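Local coordinates for major pilin protein fimA (Silicibacter pomeroyi, PDB 2IMH) that is of unknown function but belongs to the DUF1028 family, although it carries the name of a major pilin protein, at residues A[33-45]-A[83-95]. Numbering follows the deposited sequence.
Sequences LRGDLNAGMSASQ and YRQLAAMDLLGNA
Gln45 and Gln85 join strands 40-45 and 85-90 both through their backbones and through their side chains. Their paired peptides exchange two hydrogen bonds, and Gln45 NE2 gives a third to Gln85 OE1 (3.0 Å). That bond is nearly straight at the hydrogen and lies in the amide plane of Gln45, yet it comes down on Gln85 OE1 from above its carbonyl plane, in keeping with amide planes turned 72° apart. With CG wedged between its own backbone N and carbonyl carbon (chi1 56°), Gln45 swings its amide across to the neighbouring strand. This buried pair has further mates: Ser6 OG meets Gln45 OE1, Asn120 ND2 is a second donor to Gln85 OE1, and Thr99 OG1 bonds Gln85 NE2. Gln85 OE1 would probably lose one of its donors, and Ser6 OG its amide partner, if Gln45 were replaced by an alanine.

Further along, two more hydrogen-bonded antiparallel pairs, Ala43 with Ala87 and Met41 with Met89, continue the register. On their face Ala43 CB and Ala87 CB sit 4.3 Å apart, and the two selenomethionines run alongside, Met89 CE resting 3.8 Å from Met41 CG. On the other face Leu86 CD1 packs against Ser44 CB. At the far end a water bridges Ala39 O and Leu91 N, and Leu91 CD1 lies 3.3 Å from Leu37 O, beside the classic bulge that Ala39 and Gly40 form opposite Asp36.

These are the central strands of a four-stranded antiparallel sheet. Its Met41-Ala43-Gln45 face packs on strand 4-11 of the six-stranded sheet, with Ala87 against strand 115-120, whereas Ser42 on the reverse touches helix 51-62.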
loop_
_atom_site.group_PDB
_atom_site.type_symbol
_atom_site.label_atom_id
_atom_site.label_comp_id
_atom_site.label_asym_id
_atom_site.label_seq_id
_atom_site.Cartn_x
_atom_site.Cartn_y
_atom_site.Cartn_z
ATOM N N LEU A 33 -2.529 -3.619 4.069
ATOM C CA LEU A 33 -1.610 -2.486 3.991
ATOM C C LEU A 33 -1.360 -1.859 5.341
ATOM O O LEU A 33 -2.304 -1.483 6.019
ATOM C CB LEU A 33 -2.143 -1.423 3.026
ATOM C CG LEU A 33 -2.194 -1.759 1.530
ATOM C CD1 LEU A 33 -2.944 -0.629 0.791
ATOM C CD2 LEU A 33 -0.788 -1.982 0.925
ATOM N N ARG A 34 -0.076 -1.749 5.703
ATOM C CA ARG A 34 0.363 -1.055 6.924
ATOM C C ARG A 34 1.617 -0.233 6.652
ATOM O O ARG A 34 2.365 -0.524 5.722
ATOM C CB ARG A 34 0.639 -2.046 8.055
ATOM C CG ARG A 34 -0.589 -2.738 8.585
ATOM C CD ARG A 34 -0.234 -3.967 9.396
ATOM N NE ARG A 34 -1.469 -4.704 9.633
ATOM C CZ ARG A 34 -2.018 -5.554 8.768
ATOM N NH1 ARG A 34 -1.399 -5.858 7.617
ATOM N NH2 ARG A 34 -3.176 -6.141 9.090
ATOM N N GLY A 35 1.864 0.765 7.496
ATOM C CA GLY A 35 3.015 1.621 7.308
ATOM C C GLY A 35 3.276 2.523 8.489
ATOM O O GLY A 35 2.393 2.754 9.316
ATOM N N ASP A 36 4.513 2.992 8.585
ATOM C CA ASP A 36 4.892 3.917 9.653
ATOM C C ASP A 36 6.113 4.692 9.188
ATOM O O ASP A 36 7.088 4.106 8.688
ATOM C CB ASP A 36 5.201 3.150 10.946
ATOM C CG ASP A 36 5.245 4.050 12.175
ATOM O OD1 ASP A 36 5.757 5.191 12.089
ATOM O OD2 ASP A 36 4.766 3.597 13.247
ATOM N N LEU A 37 6.036 6.017 9.301
ATOM C CA LEU A 37 7.124 6.883 8.888
ATOM C C LEU A 37 8.412 6.649 9.674
ATOM O O LEU A 37 9.486 7.128 9.267
ATOM C CB LEU A 37 6.700 8.351 8.958
ATOM C CG LEU A 37 5.644 8.773 7.941
ATOM C CD1 LEU A 37 5.083 10.119 8.365
ATOM C CD2 LEU A 37 6.256 8.861 6.538
ATOM N N ASN A 38 8.323 5.873 10.752
ATOM C CA ASN A 38 9.518 5.497 11.488
ATOM C C ASN A 38 10.040 4.100 11.119
ATOM O O ASN A 38 10.915 3.557 11.809
ATOM C CB ASN A 38 9.274 5.624 12.994
ATOM C CG ASN A 38 8.314 4.587 13.536
ATOM O OD1 ASN A 38 8.075 3.538 12.929
ATOM N ND2 ASN A 38 7.752 4.873 14.710
ATOM N N ALA A 39 9.515 3.518 10.040
ATOM C CA ALA A 39 9.834 2.131 9.712
ATOM C C ALA A 39 9.875 1.854 8.201
ATOM O O ALA A 39 10.877 1.343 7.663
ATOM C CB ALA A 39 8.816 1.198 10.390
ATOM N N GLY A 40 8.786 2.180 7.516
ATOM C CA GLY A 40 8.600 1.744 6.121
ATOM C C GLY A 40 7.181 1.238 5.897
ATOM O O GLY A 40 6.262 1.620 6.639
HETATM N N MSE A 41 7.008 0.379 4.889
HETATM C CA MSE A 41 5.687 -0.122 4.493
HETATM C C MSE A 41 5.672 -1.641 4.516
HETATM O O MSE A 41 6.707 -2.284 4.295
HETATM C CB MSE A 41 5.361 0.320 3.059
HETATM C CG MSE A 41 5.177 1.816 2.852
HETATM SE SE MSE A 41 3.554 2.560 3.678
HETATM C CE MSE A 41 2.219 1.350 2.858
ATOM N N SER A 42 4.487 -2.215 4.721
ATOM C CA SER A 42 4.348 -3.662 4.578
ATOM C C SER A 42 3.035 -4.039 3.899
ATOM O O SER A 42 2.044 -3.314 3.997
ATOM C CB SER A 42 4.455 -4.363 5.934
ATOM O OG SER A 42 3.402 -3.996 6.797
ATOM N N ALA A 43 3.055 -5.180 3.209
ATOM C CA ALA A 43 1.853 -5.731 2.581
ATOM C C ALA A 43 1.802 -7.170 3.038
ATOM O O ALA A 43 2.675 -7.951 2.665
ATOM C CB ALA A 43 1.967 -5.659 1.037
ATOM N N SER A 44 0.813 -7.513 3.862
ATOM C CA SER A 44 0.723 -8.878 4.390
ATOM C C SER A 44 -0.539 -9.515 3.823
ATOM O O SER A 44 -1.641 -9.010 4.037
ATOM C CB SER A 44 0.716 -8.850 5.920
ATOM O OG SER A 44 0.560 -10.162 6.473
ATOM N N GLN A 45 -0.374 -10.617 3.091
ATOM C CA GLN A 45 -1.479 -11.151 2.286
ATOM C C GLN A 45 -1.329 -12.665 2.140
ATOM O O GLN A 45 -0.642 -13.309 2.958
ATOM C CB GLN A 45 -1.515 -10.449 0.912
ATOM C CG GLN A 45 -0.210 -10.543 0.136
ATOM C CD GLN A 45 -0.043 -9.436 -0.907
ATOM O OE1 GLN A 45 -0.304 -8.267 -0.621
ATOM N NE2 GLN A 45 0.411 -9.805 -2.116
ATOM N N TYR A 83 1.333 -20.749 3.826
ATOM C CA TYR A 83 -0.003 -20.286 3.451
ATOM C C TYR A 83 -0.145 -18.768 3.387
ATOM O O TYR A 83 -1.260 -18.241 3.343
ATOM C CB TYR A 83 -1.042 -20.860 4.399
ATOM C CG TYR A 83 -1.243 -22.336 4.164
ATOM C CD1 TYR A 83 -2.291 -22.795 3.369
ATOM C CD2 TYR A 83 -0.352 -23.265 4.696
ATOM C CE1 TYR A 83 -2.464 -24.162 3.130
ATOM C CE2 TYR A 83 -0.507 -24.624 4.463
ATOM C CZ TYR A 83 -1.567 -25.064 3.683
ATOM O OH TYR A 83 -1.732 -26.418 3.451
ATOM N N ARG A 84 0.980 -18.059 3.368
ATOM C CA ARG A 84 0.886 -16.590 3.351
ATOM C C ARG A 84 2.044 -15.944 2.610
ATOM O O ARG A 84 2.956 -16.636 2.136
ATOM C CB ARG A 84 0.673 -15.999 4.759
ATOM C CG ARG A 84 0.923 -16.971 5.932
ATOM C CD ARG A 84 0.719 -16.300 7.285
ATOM N NE ARG A 84 0.869 -17.259 8.386
ATOM C CZ ARG A 84 -0.065 -18.146 8.737
ATOM N NH1 ARG A 84 -1.233 -18.193 8.092
ATOM N NH2 ARG A 84 0.169 -18.978 9.736
ATOM N N GLN A 85 1.986 -14.619 2.492
ATOM C CA GLN A 85 2.860 -13.884 1.601
ATOM C C GLN A 85 3.095 -12.513 2.246
ATOM O O GLN A 85 2.166 -11.932 2.797
ATOM C CB GLN A 85 2.182 -13.716 0.241
ATOM C CG GLN A 85 3.003 -12.943 -0.777
ATOM C CD GLN A 85 2.366 -12.927 -2.156
ATOM O OE1 GLN A 85 1.173 -12.670 -2.306
ATOM N NE2 GLN A 85 3.181 -13.187 -3.180
ATOM N N LEU A 86 4.331 -12.035 2.198
ATOM C CA LEU A 86 4.707 -10.810 2.899
ATOM C C LEU A 86 5.696 -9.993 2.086
ATOM O O LEU A 86 6.636 -10.533 1.499
ATOM C CB LEU A 86 5.348 -11.160 4.258
ATOM C CG LEU A 86 5.749 -9.968 5.150
ATOM C CD1 LEU A 86 4.505 -9.167 5.552
ATOM C CD2 LEU A 86 6.523 -10.431 6.390
ATOM N N ALA A 87 5.478 -8.684 2.048
ATOM C CA ALA A 87 6.405 -7.797 1.369
ATOM C C ALA A 87 6.640 -6.621 2.294
ATOM O O ALA A 87 5.738 -6.199 3.034
ATOM C CB ALA A 87 5.825 -7.314 0.061
ATOM N N ALA A 88 7.856 -6.106 2.290
ATOM C CA ALA A 88 8.185 -5.000 3.187
ATOM C C ALA A 88 9.192 -4.111 2.516
ATOM O O ALA A 88 10.066 -4.597 1.794
ATOM C CB ALA A 88 8.767 -5.515 4.501
HETATM N N MSE A 89 9.108 -2.814 2.791
HETATM C CA MSE A 89 10.007 -1.862 2.166
HETATM C C MSE A 89 10.455 -0.865 3.221
HETATM O O MSE A 89 9.642 -0.438 4.031
HETATM C CB MSE A 89 9.278 -1.115 1.026
HETATM C CG MSE A 89 10.145 -0.101 0.313
HETATM SE SE MSE A 89 9.060 1.289 -0.547
HETATM C CE MSE A 89 8.464 2.234 1.056
ATOM N N ASP A 90 11.736 -0.493 3.224
ATOM C CA ASP A 90 12.239 0.456 4.211
ATOM C C ASP A 90 12.107 1.886 3.712
ATOM O O ASP A 90 11.597 2.113 2.615
ATOM C CB ASP A 90 13.673 0.110 4.686
ATOM C CG ASP A 90 14.774 0.453 3.670
ATOM O OD1 ASP A 90 14.527 1.122 2.638
ATOM O OD2 ASP A 90 15.937 0.033 3.948
ATOM N N LEU A 91 12.559 2.845 4.526
ATOM C CA LEU A 91 12.316 4.259 4.238
ATOM C C LEU A 91 13.117 4.780 3.057
ATOM O O LEU A 91 12.836 5.882 2.556
ATOM C CB LEU A 91 12.586 5.125 5.479
ATOM C CG LEU A 91 11.634 4.923 6.656
ATOM C CD1 LEU A 91 12.155 5.710 7.855
ATOM C CD2 LEU A 91 10.195 5.376 6.309
ATOM N N LEU A 92 14.087 3.995 2.587
ATOM C CA LEU A 92 14.858 4.363 1.407
ATOM C C LEU A 92 14.530 3.482 0.197
ATOM O O LEU A 92 15.268 3.487 -0.802
ATOM C CB LEU A 92 16.363 4.344 1.713
ATOM C CG LEU A 92 16.851 5.570 2.507
ATOM C CD1 LEU A 92 18.173 5.301 3.193
ATOM C CD2 LEU A 92 16.930 6.797 1.591
ATOM N N GLY A 93 13.435 2.718 0.296
ATOM C CA GLY A 93 12.912 2.003 -0.864
ATOM C C GLY A 93 13.471 0.612 -1.086
ATOM O O GLY A 93 13.096 -0.055 -2.055
ATOM N N ASN A 94 14.359 0.168 -0.198
ATOM C CA ASN A 94 14.842 -1.216 -0.207
ATOM C C ASN A 94 13.706 -2.139 0.172
ATOM O O ASN A 94 12.934 -1.808 1.063
ATOM C CB ASN A 94 15.976 -1.349 0.808
ATOM C CG ASN A 94 17.099 -0.412 0.498
ATOM O OD1 ASN A 94 17.795 -0.582 -0.514
ATOM N ND2 ASN A 94 17.249 0.622 1.313
ATOM N N ALA A 95 13.596 -3.283 -0.501
ATOM C CA ALA A 95 12.408 -4.138 -0.314
ATOM C C ALA A 95 12.693 -5.608 -0.480
ATOM O O ALA A 95 13.654 -5.989 -1.152
ATOM C CB ALA A 95 11.320 -3.723 -1.270
HETATM O O HOH W 1 13.430 2.016 7.157
#